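Local atomic coordinates of mannitol dehydrogenase (PDB entry 1LJ8), a protein that probably catalyses the NAD-dependent oxidation of mannitol at its second carbon, as a long-chain dehydrogenase that binds the dinucleotide through a Rossmann domain. Residues 23-28 with 57-62; 39-44 with 260-265; 71-76 with 105-110; 80-85 with 96-101; 117-122 with 170-175. One frame throughout, in Å; residues are numbered along the deposited sequence.

Interaction 1: residues 23-28 with 57-62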
# COMPACT_ATOMS: atom_id res chain seq x y z
N ALA A 23 14.87 -13.96 -22.37
CA ALA A 23 14.41 -15.31 -22.64
C ALA A 23 14.98 -16.40 -21.74
O ALA A 23 14.45 -17.51 -21.71
CB ALA A 23 14.66 -15.65 -24.14
N ASP A 24 16.05 -16.09 -21.00
CA ASP A 24 16.64 -17.07 -20.10
C ASP A 24 16.11 -16.95 -18.67
O ASP A 24 16.61 -17.62 -17.78
CB ASP A 24 18.16 -16.93 -20.01
CG ASP A 24 18.89 -17.31 -21.31
OD1 ASP A 24 18.33 -18.01 -22.19
OD2 ASP A 24 20.06 -16.89 -21.43
N THR A 25 15.15 -16.08 -18.40
CA THR A 25 14.67 -16.00 -17.01
C THR A 25 13.58 -17.03 -16.82
O THR A 25 12.97 -17.46 -17.80
CB THR A 25 14.14 -14.60 -16.68
OG1 THR A 25 13.12 -14.22 -17.60
CG2 THR A 25 15.27 -13.57 -16.76
N ARG A 26 13.39 -17.50 -15.58
CA ARG A 26 12.36 -18.49 -15.24
C ARG A 26 11.69 -17.99 -13.96
O ARG A 26 12.35 -17.35 -13.14
CB ARG A 26 12.96 -19.88 -15.02
CG ARG A 26 13.65 -20.43 -16.31
CD ARG A 26 12.61 -20.72 -17.38
NE ARG A 26 13.18 -21.33 -18.58
CZ ARG A 26 13.58 -20.64 -19.65
NH1 ARG A 26 13.47 -19.31 -19.68
NH2 ARG A 26 14.08 -21.28 -20.71
N GLN A 27 10.42 -18.33 -13.79
CA GLN A 27 9.64 -17.79 -12.67
C GLN A 27 9.84 -18.45 -11.33
O GLN A 27 9.97 -19.68 -11.24
CB GLN A 27 8.15 -17.85 -13.01
CG GLN A 27 7.78 -16.94 -14.20
CD GLN A 27 6.42 -17.24 -14.75
OE1 GLN A 27 5.75 -18.17 -14.29
NE2 GLN A 27 6.00 -16.48 -15.74
N GLY A 28 9.86 -17.62 -10.29
CA GLY A 28 9.98 -18.13 -8.94
C GLY A 28 9.06 -17.43 -7.97
O GLY A 28 8.87 -17.88 -6.82
N ASP A 57 16.31 -17.11 -12.04
CA ASP A 57 15.25 -18.07 -11.82
C ASP A 57 14.19 -17.54 -10.85
O ASP A 57 13.33 -18.30 -10.34
CB ASP A 57 15.83 -19.40 -11.32
CG ASP A 57 16.56 -19.27 -10.01
OD1 ASP A 57 17.36 -18.31 -9.83
OD2 ASP A 57 16.34 -20.16 -9.16
N TRP A 58 14.23 -16.23 -10.63
CA TRP A 58 13.27 -15.58 -9.73
C TRP A 58 12.39 -14.55 -10.44
O TRP A 58 12.00 -13.52 -9.88
CB TRP A 58 14.01 -14.93 -8.55
CG TRP A 58 14.52 -15.99 -7.58
CD1 TRP A 58 15.82 -16.43 -7.43
CD2 TRP A 58 13.75 -16.69 -6.61
NE1 TRP A 58 15.89 -17.36 -6.40
CE2 TRP A 58 14.63 -17.53 -5.88
CE3 TRP A 58 12.39 -16.68 -6.27
CZ2 TRP A 58 14.20 -18.37 -4.81
CZ3 TRP A 58 11.95 -17.52 -5.21
CH2 TRP A 58 12.86 -18.35 -4.49
N SER A 59 12.08 -14.85 -11.70
CA SER A 59 11.17 -13.98 -12.45
C SER A 59 9.81 -13.97 -11.78
O SER A 59 9.43 -14.91 -11.08
CB SER A 59 10.99 -14.51 -13.89
OG SER A 59 10.22 -13.59 -14.67
N ILE A 60 9.05 -12.91 -12.02
CA ILE A 60 7.74 -12.75 -11.42
C ILE A 60 6.59 -13.03 -12.39
O ILE A 60 6.59 -12.56 -13.54
CB ILE A 60 7.59 -11.29 -10.92
CG1 ILE A 60 8.60 -11.03 -9.81
CG2 ILE A 60 6.13 -11.00 -10.43
CD1 ILE A 60 8.96 -9.47 -9.72
N CYS A 61 5.62 -13.82 -11.93
CA CYS A 61 4.39 -14.04 -12.70
C CYS A 61 3.34 -13.20 -11.96
O CYS A 61 3.00 -13.48 -10.78
CB CYS A 61 3.96 -15.53 -12.68
SG CYS A 61 2.45 -15.74 -13.73
N GLY A 62 2.86 -12.14 -12.60
CA GLY A 62 1.81 -11.32 -11.96
C GLY A 62 0.51 -12.12 -11.86
O GLY A 62 0.31 -13.09 -12.62
O HOH W 1 11.89 -12.04 -16.08
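Parallel strand pairing joins Q27 to S59 at the start of two neighbouring strands, 27-32 and 59-64, in the large mixed sheet of the nucleotide-binding domain. Two backbone bonds bracket S59: its N donates to R26 O at 2.9 Å, and its O accepts from G28 N, also at 2.9 Å and nearly straight at 166°. Between them Q27 CA lies 3.3 Å from S59 O in a CA-H...O contact. Strands 27-32 and 59-64, with helices 36-40 and 42-50 in the chain between them, form the first beta-alpha-beta unit of the Rossmann fold, the unit from which this fold builds its dinucleotide site. Here the side chain of I60 is about 12 Å from the bound NAD, so the contact lies back from the cofactor. The side chain of Q27 runs extended beyond CG, and its amide lies against C61, with OE1 3.6 Å from C61 CB. The polar end is held from outside, OE1 by K118 and NE2 by S103. S59 turns its hydroxyl anti to the backbone N (chi1 -174°), where water 1 links S59 OG at 2.7 Å to T25 OG1 at 2.9 Å; S103 and S101 also bond S59 OG, and L22 O bonds T25 OG1. G28 O approaches the W58 ring obliquely, 3.5 Å from CZ3, while R125 makes a cation-pi contact with the same ring.

Interaction 2: residues 39-44 with 260-265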
# COMPACT_ATOMS: atom_id res chain seq x y z
N ARG A 39 5.71 -2.92 -8.86
CA ARG A 39 6.64 -2.71 -9.95
C ARG A 39 7.81 -1.80 -9.60
O ARG A 39 8.93 -2.00 -10.11
CB ARG A 39 5.87 -2.13 -11.17
CG ARG A 39 4.77 -3.13 -11.66
CD ARG A 39 4.29 -2.70 -13.05
NE ARG A 39 3.62 -1.39 -12.97
CZ ARG A 39 3.57 -0.53 -13.99
NH1 ARG A 39 4.14 -0.84 -15.16
NH2 ARG A 39 2.94 0.66 -13.83
N ALA A 40 7.55 -0.79 -8.78
CA ALA A 40 8.61 0.17 -8.41
C ALA A 40 9.50 -0.34 -7.29
O ALA A 40 10.58 0.26 -7.04
CB ALA A 40 7.96 1.49 -7.94
N HIS A 41 9.08 -1.40 -6.64
CA HIS A 41 9.78 -1.89 -5.45
C HIS A 41 10.23 -3.33 -5.58
O HIS A 41 11.38 -3.56 -5.90
CB HIS A 41 8.85 -1.65 -4.23
CG HIS A 41 9.48 -1.92 -2.90
ND1 HIS A 41 9.38 -3.15 -2.28
CD2 HIS A 41 10.21 -1.12 -2.07
CE1 HIS A 41 10.03 -3.10 -1.12
NE2 HIS A 41 10.55 -1.88 -0.98
N GLN A 42 9.35 -4.31 -5.38
CA GLN A 42 9.84 -5.69 -5.51
C GLN A 42 10.34 -6.05 -6.91
O GLN A 42 11.39 -6.72 -7.04
CB GLN A 42 8.74 -6.72 -5.15
CG GLN A 42 8.14 -6.54 -3.72
CD GLN A 42 6.87 -5.72 -3.77
OE1 GLN A 42 5.86 -6.17 -4.33
NE2 GLN A 42 6.90 -4.51 -3.20
N ALA A 43 9.63 -5.64 -7.96
CA ALA A 43 10.12 -5.99 -9.31
C ALA A 43 11.43 -5.22 -9.60
O ALA A 43 12.32 -5.71 -10.31
CB ALA A 43 9.05 -5.65 -10.38
N TYR A 44 11.51 -4.01 -9.06
CA TYR A 44 12.72 -3.18 -9.22
C TYR A 44 13.95 -3.90 -8.61
O TYR A 44 14.99 -4.06 -9.26
CB TYR A 44 12.48 -1.85 -8.49
CG TYR A 44 13.72 -1.01 -8.28
CD1 TYR A 44 14.30 -0.30 -9.33
CD2 TYR A 44 14.32 -0.95 -7.03
CE1 TYR A 44 15.48 0.46 -9.13
CE2 TYR A 44 15.49 -0.19 -6.81
CZ TYR A 44 16.05 0.50 -7.88
OH TYR A 44 17.19 1.26 -7.67
N PRO A 260 13.15 8.70 -6.06
CA PRO A 260 14.48 8.07 -6.08
C PRO A 260 14.70 7.20 -4.84
O PRO A 260 15.29 6.12 -4.93
CB PRO A 260 15.47 9.26 -6.08
CG PRO A 260 14.66 10.43 -6.51
CD PRO A 260 13.23 10.17 -6.14
N PHE A 261 14.25 7.67 -3.69
CA PHE A 261 14.41 6.90 -2.45
C PHE A 261 13.67 5.55 -2.53
O PHE A 261 12.56 5.48 -3.06
CB PHE A 261 13.83 7.65 -1.25
CG PHE A 261 13.97 6.89 0.05
CD1 PHE A 261 15.20 6.86 0.72
CD2 PHE A 261 12.90 6.18 0.58
CE1 PHE A 261 15.35 6.11 1.91
CE2 PHE A 261 13.05 5.42 1.77
CZ PHE A 261 14.25 5.39 2.43
N VAL A 262 14.28 4.50 -1.97
CA VAL A 262 13.67 3.17 -1.92
C VAL A 262 14.33 2.36 -0.81
O VAL A 262 15.56 2.41 -0.61
CB VAL A 262 13.79 2.45 -3.31
CG1 VAL A 262 15.24 2.29 -3.72
CG2 VAL A 262 13.04 1.09 -3.28
N GLN A 263 13.53 1.63 -0.05
CA GLN A 263 14.10 0.83 1.02
C GLN A 263 13.23 -0.41 1.23
O GLN A 263 12.03 -0.39 0.99
CB GLN A 263 14.17 1.68 2.32
CG GLN A 263 14.82 0.93 3.48
CD GLN A 263 15.13 1.85 4.67
OE1 GLN A 263 14.45 2.86 4.87
NE2 GLN A 263 16.12 1.49 5.48
N TRP A 264 13.86 -1.49 1.68
CA TRP A 264 13.12 -2.74 1.96
C TRP A 264 13.88 -3.40 3.11
O TRP A 264 15.05 -3.71 2.96
CB TRP A 264 13.21 -3.65 0.73
CG TRP A 264 12.27 -4.84 0.75
CD1 TRP A 264 11.41 -5.20 1.74
CD2 TRP A 264 12.11 -5.79 -0.31
NE1 TRP A 264 10.69 -6.33 1.35
CE2 TRP A 264 11.11 -6.70 0.10
CE3 TRP A 264 12.70 -5.95 -1.57
CZ2 TRP A 264 10.69 -7.77 -0.71
CZ3 TRP A 264 12.29 -7.02 -2.39
CH2 TRP A 264 11.29 -7.92 -1.95
N VAL A 265 13.22 -3.56 4.25
CA VAL A 265 13.84 -4.28 5.35
C VAL A 265 12.90 -5.49 5.57
O VAL A 265 11.70 -5.31 5.74
CB VAL A 265 13.90 -3.45 6.61
CG1 VAL A 265 14.70 -4.30 7.67
CG2 VAL A 265 14.60 -2.10 6.33
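Next to the nicotinamide-adenine-dinucleotide site of the Rossmann domain, H41, at the break between helices 36-40 and 42-50, reaches across to strand 263-266. With CG anti to the backbone N (chi1 -172°), its imidazole extends far enough for NE2 to donate to Q263 O at 2.9 Å. The acceptor lies in the ring plane, but the donor stands above the carbonyl plane, 44° out of it. On the other side of the ring, ND1 accepts from Q42 NE2 at 3.0 Å, so both nitrogens are held and the rotation of the ring is fixed. Q42 can reach back because its chain bends at chi2, and H38 ND1 bonds its OE1. The CE1 corner of H41 sits over one face of the W264 indole, 3.4 Å from CG, with the two planes 55° apart. Q42 CG adds to this contact at 3.9 Å from W264 CH2. V262 divides its methyls, CG2 meeting H41 CD2 at 3.8 Å and CG1 meeting Y44 CE2 at 4.0 Å. F37, which binds NAD, stacks on H41, which places the histidine probably in the second shell, behind the loop and helix start after the first strand where a Rossmann fold characteristically holds its dinucleotide.

Interaction 3: residues 71-76 with 105-110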
# COMPACT_ATOMS: atom_id res chain seq x y z
N LYS A 71 -6.80 -4.43 -17.70
CA LYS A 71 -6.09 -3.36 -18.43
C LYS A 71 -4.59 -3.45 -18.15
O LYS A 71 -3.81 -3.30 -19.08
CB LYS A 71 -6.59 -1.98 -18.03
CG LYS A 71 -5.90 -0.85 -18.84
CD LYS A 71 -6.59 0.50 -18.68
CE LYS A 71 -6.14 1.48 -19.82
NZ LYS A 71 -4.65 1.68 -19.83
N ALA A 72 -4.19 -3.70 -16.90
CA ALA A 72 -2.75 -3.83 -16.58
C ALA A 72 -2.13 -5.00 -17.40
O ALA A 72 -1.07 -4.88 -18.01
CB ALA A 72 -2.58 -4.12 -15.06
N ARG A 73 -2.82 -6.15 -17.41
CA ARG A 73 -2.32 -7.31 -18.12
C ARG A 73 -2.17 -6.99 -19.62
O ARG A 73 -1.15 -7.29 -20.22
CB ARG A 73 -3.31 -8.49 -17.88
CG ARG A 73 -2.79 -9.88 -18.31
CD ARG A 73 -2.88 -10.10 -19.86
NE ARG A 73 -4.22 -9.78 -20.41
CZ ARG A 73 -5.27 -10.61 -20.35
NH1 ARG A 73 -5.15 -11.81 -19.78
NH2 ARG A 73 -6.45 -10.23 -20.85
N ASP A 74 -3.21 -6.40 -20.21
CA ASP A 74 -3.18 -6.09 -21.64
C ASP A 74 -2.07 -5.09 -21.97
O ASP A 74 -1.33 -5.29 -22.94
CB ASP A 74 -4.52 -5.52 -22.11
CG ASP A 74 -5.64 -6.57 -22.11
OD1 ASP A 74 -5.36 -7.77 -22.00
OD2 ASP A 74 -6.81 -6.14 -22.25
N ASP A 75 -1.92 -4.06 -21.14
CA ASP A 75 -0.90 -3.03 -21.38
C ASP A 75 0.48 -3.65 -21.30
O ASP A 75 1.34 -3.36 -22.15
CB ASP A 75 -1.00 -1.87 -20.38
CG ASP A 75 -2.19 -0.91 -20.67
OD1 ASP A 75 -2.78 -0.96 -21.76
OD2 ASP A 75 -2.50 -0.09 -19.79
N LEU A 76 0.71 -4.49 -20.28
CA LEU A 76 2.02 -5.10 -20.16
C LEU A 76 2.24 -6.14 -21.28
O LEU A 76 3.32 -6.19 -21.87
CB LEU A 76 2.20 -5.80 -18.79
CG LEU A 76 2.29 -4.88 -17.58
CD1 LEU A 76 2.38 -5.74 -16.32
CD2 LEU A 76 3.51 -3.96 -17.71
N MSE A 105 1.51 -12.40 -16.62
CA MSE A 105 0.52 -11.98 -15.63
C MSE A 105 -0.76 -12.76 -15.99
O MSE A 105 -1.21 -12.69 -17.13
CB MSE A 105 0.26 -10.49 -15.73
CG MSE A 105 -0.79 -10.03 -14.72
SE MSE A 105 -0.90 -8.14 -14.65
CE MSE A 105 -2.54 -7.98 -13.54
N LEU A 106 -1.27 -13.52 -15.02
CA LEU A 106 -2.49 -14.33 -15.20
C LEU A 106 -3.65 -13.63 -14.51
O LEU A 106 -3.46 -12.97 -13.47
CB LEU A 106 -2.30 -15.75 -14.62
CG LEU A 106 -1.11 -16.56 -15.18
CD1 LEU A 106 -1.20 -18.01 -14.61
CD2 LEU A 106 -1.09 -16.56 -16.71
N LEU A 107 -4.86 -13.78 -15.08
CA LEU A 107 -6.05 -13.19 -14.51
C LEU A 107 -6.99 -14.29 -14.06
O LEU A 107 -7.19 -15.28 -14.79
CB LEU A 107 -6.80 -12.36 -15.56
CG LEU A 107 -5.99 -11.22 -16.16
CD1 LEU A 107 -6.89 -10.43 -17.17
CD2 LEU A 107 -5.49 -10.27 -15.03
N ALA A 108 -7.54 -14.14 -12.86
CA ALA A 108 -8.49 -15.14 -12.38
C ALA A 108 -9.66 -15.30 -13.38
O ALA A 108 -10.12 -16.43 -13.61
CB ALA A 108 -9.05 -14.71 -10.99
N GLU A 109 -10.13 -14.19 -13.97
CA GLU A 109 -11.27 -14.24 -14.92
C GLU A 109 -11.02 -15.16 -16.13
O GLU A 109 -11.99 -15.58 -16.78
CB GLU A 109 -11.66 -12.82 -15.44
CG GLU A 109 -10.55 -12.11 -16.28
CD GLU A 109 -10.94 -10.71 -16.80
OE1 GLU A 109 -11.64 -10.00 -16.11
OE2 GLU A 109 -10.52 -10.30 -17.92
N ASP A 110 -9.76 -15.43 -16.45
CA ASP A 110 -9.44 -16.30 -17.59
C ASP A 110 -9.52 -17.78 -17.28
O ASP A 110 -9.70 -18.62 -18.19
CB ASP A 110 -8.05 -15.97 -18.18
CG ASP A 110 -8.00 -14.59 -18.81
OD1 ASP A 110 -9.07 -14.09 -19.26
OD2 ASP A 110 -6.90 -13.98 -18.90
O HOH W 2 -2.89 -13.53 -18.97
O HOH W 3 -8.91 -11.65 -20.30
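Helix 71-76 runs at 145° to strand 105-107, their axes approaching to 8.9 Å, so that R73 faces M105 with CA atoms 6.0 Å apart. This is a helix packed on the Rossmann-domain sheet, over its interior strand 96-107; the side chain of M105 is about 6 Å from the bound NAD and about 4 Å from that of D69, which binds it. M105, a selenomethionine, extends under the helix; its CE meets A72 CB at 4.1 Å and its SE meets L76 CD1 at 4.4 Å. R73 leaves the helix with CG anti to the backbone N (chi1 -168°), passes M105 O with CG, then bends at chi2 and chi3 to lay its guanidinium over L107, whose CD1 lies 3.4 Å from NH1 on one face. Around the rim of that flat group lie carboxylates and waters, D74 and D110 forming a salt-bridge network with R73. D74 OD1 takes both NE and NH2. Water 2 carries NH1 on to M105 O, and water 3 joins NH2 to D110 OD1 and E109 OE2. The salt bridge spanning the segments runs from R73 NH1 to D110 OD2 at 2.9 Å, guanidinium and carboxylate planes only 5° apart.

Interaction 4: residues 80-85 with 96-101; sequences DYLFTL and VRVIGS
F83 with I99 and L85 with R97 are the hydrogen-bonded pairs of an antiparallel beta hairpin, strands 83-87 and 96-107, within the Rossmann-domain sheet; T84 with V98 lies between them as a non-hydrogen-bonded pair. I99 N donates to F83 O at 2.9 Å, almost perfectly straight (179°); L85 N donates to R97 O at 2.7 Å and R97 N to L85 O at 3.0 Å. Where the strands part, water 4 lies within hydrogen-bonding distance of both Y81 O and I99 O.

Apolar contacts follow on the face carrying F83, L85 and I99. F83 CG sits between its backbone N and carbonyl carbon (chi1 60°), which lays the ring against I99, whose CB sits over one face, 3.9 Å from the centroid in a CH-pi contact. I99 CG1 also meets L85 CB at 3.8 Å. On the face of T84 and V98, T84 CG2 presses tightly on V96 CG1 at 3.5 Å.

Partners elsewhere in the chain add polar links: R39 makes a cation-pi contact with the F83 ring, and T84 OG1 bonds D252.

The chemistry implies that backbone bonds set the strand register, while I99 joins the side chains of one face, touching F83 with CB and L85 with CG1.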
# COMPACT_ATOMS: atom_id res chain seq x y z
N ASP A 80 5.45 -7.05 -24.15
CA ASP A 80 6.21 -8.28 -23.87
C ASP A 80 6.58 -8.30 -22.38
O ASP A 80 7.60 -8.86 -21.97
CB ASP A 80 7.48 -8.32 -24.75
CG ASP A 80 7.17 -8.31 -26.24
OD1 ASP A 80 6.34 -9.17 -26.66
OD2 ASP A 80 7.73 -7.45 -26.96
N TYR A 81 5.71 -7.70 -21.59
CA TYR A 81 5.84 -7.59 -20.13
C TYR A 81 6.95 -6.68 -19.64
O TYR A 81 7.22 -6.59 -18.44
CB TYR A 81 5.88 -8.98 -19.47
CG TYR A 81 4.48 -9.59 -19.47
CD1 TYR A 81 4.06 -10.43 -20.49
CD2 TYR A 81 3.53 -9.19 -18.51
CE1 TYR A 81 2.70 -10.85 -20.57
CE2 TYR A 81 2.20 -9.61 -18.59
CZ TYR A 81 1.79 -10.43 -19.63
OH TYR A 81 0.44 -10.78 -19.75
N LEU A 82 7.52 -5.90 -20.56
CA LEU A 82 8.52 -4.89 -20.18
C LEU A 82 7.76 -3.58 -19.76
O LEU A 82 6.67 -3.32 -20.25
CB LEU A 82 9.43 -4.54 -21.38
CG LEU A 82 10.29 -5.69 -21.95
CD1 LEU A 82 11.01 -5.23 -23.23
CD2 LEU A 82 11.29 -6.14 -20.91
N PHE A 83 8.33 -2.77 -18.86
CA PHE A 83 7.71 -1.50 -18.51
C PHE A 83 8.84 -0.60 -18.06
O PHE A 83 9.90 -1.10 -17.65
CB PHE A 83 6.63 -1.64 -17.41
CG PHE A 83 7.13 -2.20 -16.10
CD1 PHE A 83 7.60 -1.32 -15.10
CD2 PHE A 83 7.18 -3.57 -15.88
CE1 PHE A 83 8.11 -1.82 -13.89
CE2 PHE A 83 7.69 -4.10 -14.68
CZ PHE A 83 8.16 -3.22 -13.66
N THR A 84 8.60 0.70 -18.12
CA THR A 84 9.62 1.68 -17.75
C THR A 84 9.43 2.11 -16.29
O THR A 84 8.31 2.44 -15.86
CB THR A 84 9.50 2.97 -18.61
OG1 THR A 84 9.38 2.63 -20.01
CG2 THR A 84 10.72 3.86 -18.44
N LEU A 85 10.54 2.13 -15.57
CA LEU A 85 10.57 2.66 -14.21
C LEU A 85 11.12 4.08 -14.42
O LEU A 85 12.25 4.26 -14.89
CB LEU A 85 11.48 1.84 -13.33
CG LEU A 85 11.43 2.38 -11.88
CD1 LEU A 85 11.32 1.25 -10.89
CD2 LEU A 85 12.68 3.17 -11.66
N VAL A 96 16.01 6.43 -15.78
CA VAL A 96 14.86 5.92 -16.54
C VAL A 96 15.39 4.56 -16.95
O VAL A 96 16.43 4.44 -17.61
CB VAL A 96 14.58 6.75 -17.79
CG1 VAL A 96 13.31 6.20 -18.48
CG2 VAL A 96 14.40 8.18 -17.41
N ARG A 97 14.65 3.52 -16.57
CA ARG A 97 15.13 2.16 -16.77
C ARG A 97 14.01 1.23 -17.19
O ARG A 97 12.92 1.30 -16.63
CB ARG A 97 15.69 1.67 -15.43
CG ARG A 97 16.02 0.19 -15.37
CD ARG A 97 16.59 -0.18 -13.96
NE ARG A 97 17.92 0.42 -13.76
CZ ARG A 97 19.03 -0.01 -14.35
NH1 ARG A 97 19.03 -1.05 -15.19
NH2 ARG A 97 20.18 0.66 -14.16
N VAL A 98 14.29 0.37 -18.17
CA VAL A 98 13.33 -0.63 -18.57
C VAL A 98 13.51 -1.85 -17.64
O VAL A 98 14.62 -2.35 -17.46
CB VAL A 98 13.56 -1.06 -20.04
CG1 VAL A 98 12.68 -2.29 -20.33
CG2 VAL A 98 13.16 0.12 -20.97
N ILE A 99 12.41 -2.32 -17.03
CA ILE A 99 12.44 -3.42 -16.07
C ILE A 99 11.98 -4.70 -16.78
O ILE A 99 10.93 -4.68 -17.44
CB ILE A 99 11.48 -3.13 -14.88
CG1 ILE A 99 11.94 -1.84 -14.16
CG2 ILE A 99 11.44 -4.34 -13.92
CD1 ILE A 99 13.34 -2.00 -13.41
N GLY A 100 12.74 -5.79 -16.62
CA GLY A 100 12.37 -7.04 -17.27
C GLY A 100 12.10 -8.21 -16.34
O GLY A 100 12.00 -9.35 -16.80
N SER A 101 11.93 -7.93 -15.04
CA SER A 101 11.72 -9.02 -14.08
C SER A 101 10.32 -9.63 -14.00
O SER A 101 10.14 -10.64 -13.32
CB SER A 101 12.15 -8.52 -12.70
OG SER A 101 11.42 -7.34 -12.41
O HOH W 4 9.18 -6.75 -16.42

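Interaction 5: residues 117-122 with 170-175; sequences DKLASP and CAALTQ
A first torsion of -172° and a chain extended beyond CG carry the amide of Q175 from helix 165-178 across to the carboxylate of D117 on helix 112-119. There Q175 NE2 donates to D117 OD1 at 2.8 Å with an angle of 164° at the hydrogen. The oxygen is met on its anti side, slightly out of the carboxylate plane, and the amide and carboxylate planes are turned 56° apart. Q113 NE2 also bonds D117 OD1 and reaches Q175 OE1, so one residue of helix 112-119 ties the two polar ends together. The second proton of the Q175 amide goes to water 5, at 3.0 Å from NE2.

Beneath this polar bridge the backbones come close through A120, A172 and the CB of L119. A120 CB lies under the glutamine, 3.6 Å from Q175 NE2 and equally far from A172 O. L119 CB presses on A172 CB at 3.4 Å, tighter than a usual carbon contact, and the CA atoms of A120 and A172 approach to 4.8 Å. This closeness joins the last turn of helix 112-119 and the residue after L119 to helix 165-178, within the Rossmann domain but away from the NAD site. F168 adds to the packing on L119.

Chemically, the bonds from NE2 to D117 and water, with the Q113 link at OE1, hold the orientation of the amide, while the aliphatic part of Q175 packs on A120.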
# COMPACT_ATOMS: atom_id res chain seq x y z
N ASP A 117 -2.99 -23.64 -10.68
CA ASP A 117 -1.87 -24.44 -11.19
C ASP A 117 -0.55 -23.67 -11.12
O ASP A 117 0.49 -24.23 -10.80
CB ASP A 117 -2.09 -24.85 -12.66
CG ASP A 117 -3.13 -25.96 -12.82
OD1 ASP A 117 -3.45 -26.61 -11.81
OD2 ASP A 117 -3.62 -26.16 -13.96
N LYS A 118 -0.61 -22.40 -11.48
CA LYS A 118 0.60 -21.55 -11.44
C LYS A 118 1.09 -21.44 -9.99
O LYS A 118 2.27 -21.63 -9.71
CB LYS A 118 0.27 -20.15 -11.98
CG LYS A 118 1.46 -19.13 -11.86
CD LYS A 118 2.70 -19.59 -12.64
CE LYS A 118 2.49 -19.53 -14.16
NZ LYS A 118 3.74 -19.95 -14.88
N LEU A 119 0.18 -21.11 -9.08
CA LEU A 119 0.55 -20.99 -7.65
C LEU A 119 1.03 -22.32 -7.06
O LEU A 119 1.74 -22.35 -6.06
CB LEU A 119 -0.64 -20.46 -6.85
CG LEU A 119 -1.10 -19.05 -7.26
CD1 LEU A 119 -2.47 -18.76 -6.59
CD2 LEU A 119 -0.04 -18.01 -6.86
N ALA A 120 0.60 -23.43 -7.65
CA ALA A 120 0.99 -24.74 -7.16
C ALA A 120 2.19 -25.34 -7.90
O ALA A 120 2.60 -26.47 -7.59
CB ALA A 120 -0.25 -25.72 -7.23
N SER A 121 2.77 -24.60 -8.86
CA SER A 121 3.91 -25.13 -9.62
C SER A 121 5.16 -25.10 -8.72
O SER A 121 5.40 -24.14 -7.96
CB SER A 121 4.11 -24.38 -10.94
OG SER A 121 4.53 -23.04 -10.79
N PRO A 122 5.96 -26.17 -8.77
CA PRO A 122 7.15 -26.21 -7.91
C PRO A 122 8.14 -25.06 -8.02
O PRO A 122 8.78 -24.72 -7.01
CB PRO A 122 7.77 -27.59 -8.20
CG PRO A 122 7.26 -27.95 -9.60
CD PRO A 122 5.85 -27.37 -9.64
N CYS A 170 -5.16 -21.12 -0.51
CA CYS A 170 -5.50 -22.43 0.08
C CYS A 170 -5.63 -23.49 -0.97
O CYS A 170 -5.16 -24.61 -0.79
CB CYS A 170 -6.80 -22.38 0.88
SG CYS A 170 -6.55 -21.61 2.50
N ALA A 171 -6.27 -23.15 -2.10
CA ALA A 171 -6.40 -24.18 -3.13
C ALA A 171 -5.02 -24.57 -3.68
O ALA A 171 -4.77 -25.74 -4.01
CB ALA A 171 -7.34 -23.71 -4.28
N ALA A 172 -4.10 -23.61 -3.82
CA ALA A 172 -2.79 -23.92 -4.34
C ALA A 172 -2.00 -24.79 -3.35
O ALA A 172 -1.30 -25.71 -3.77
CB ALA A 172 -1.96 -22.62 -4.62
N LEU A 173 -2.11 -24.46 -2.06
CA LEU A 173 -1.34 -25.23 -1.08
C LEU A 173 -1.86 -26.66 -1.01
O LEU A 173 -1.07 -27.59 -0.90
CB LEU A 173 -1.40 -24.56 0.29
CG LEU A 173 -0.57 -23.24 0.34
CD1 LEU A 173 -0.87 -22.50 1.64
CD2 LEU A 173 0.94 -23.53 0.28
N THR A 174 -3.17 -26.83 -1.10
CA THR A 174 -3.74 -28.18 -1.09
C THR A 174 -3.21 -29.01 -2.27
O THR A 174 -2.79 -30.17 -2.11
CB THR A 174 -5.27 -28.09 -1.15
OG1 THR A 174 -5.72 -27.44 0.05
CG2 THR A 174 -5.90 -29.49 -1.26
N GLN A 175 -3.20 -28.40 -3.46
CA GLN A 175 -2.69 -29.06 -4.67
C GLN A 175 -1.20 -29.38 -4.54
O GLN A 175 -0.76 -30.49 -4.93
CB GLN A 175 -2.95 -28.16 -5.89
CG GLN A 175 -2.64 -28.81 -7.25
CD GLN A 175 -3.24 -28.03 -8.41
OE1 GLN A 175 -4.45 -27.81 -8.45
NE2 GLN A 175 -2.40 -27.61 -9.36
O HOH W 5 0.48 -28.54 -9.17

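Overall arrangement
From the N terminus, strand 27-32 opens interaction 1, which closes when strand 59-64 comes alongside it. Before that closure, helices 36-40 and 42-50 open interaction 2, so the two cross; interaction 2 closes only with strand 263-266, a long way along the chain. Inside that span, helix 69-77 opens interaction 3, and hairpin 83-87 with 96-107, interaction 4, lies within its loop; both share strand 96-107. Interaction 5 follows them in series, still within the span of interaction 2. Interaction 1 touches all four others: A43 packs on I60, G62 pairs with L106, S101 with I60, and K118 packs on C61. Together they tie the main sheet to its helices and, through interaction 2, to the small sheet containing strand 263-266.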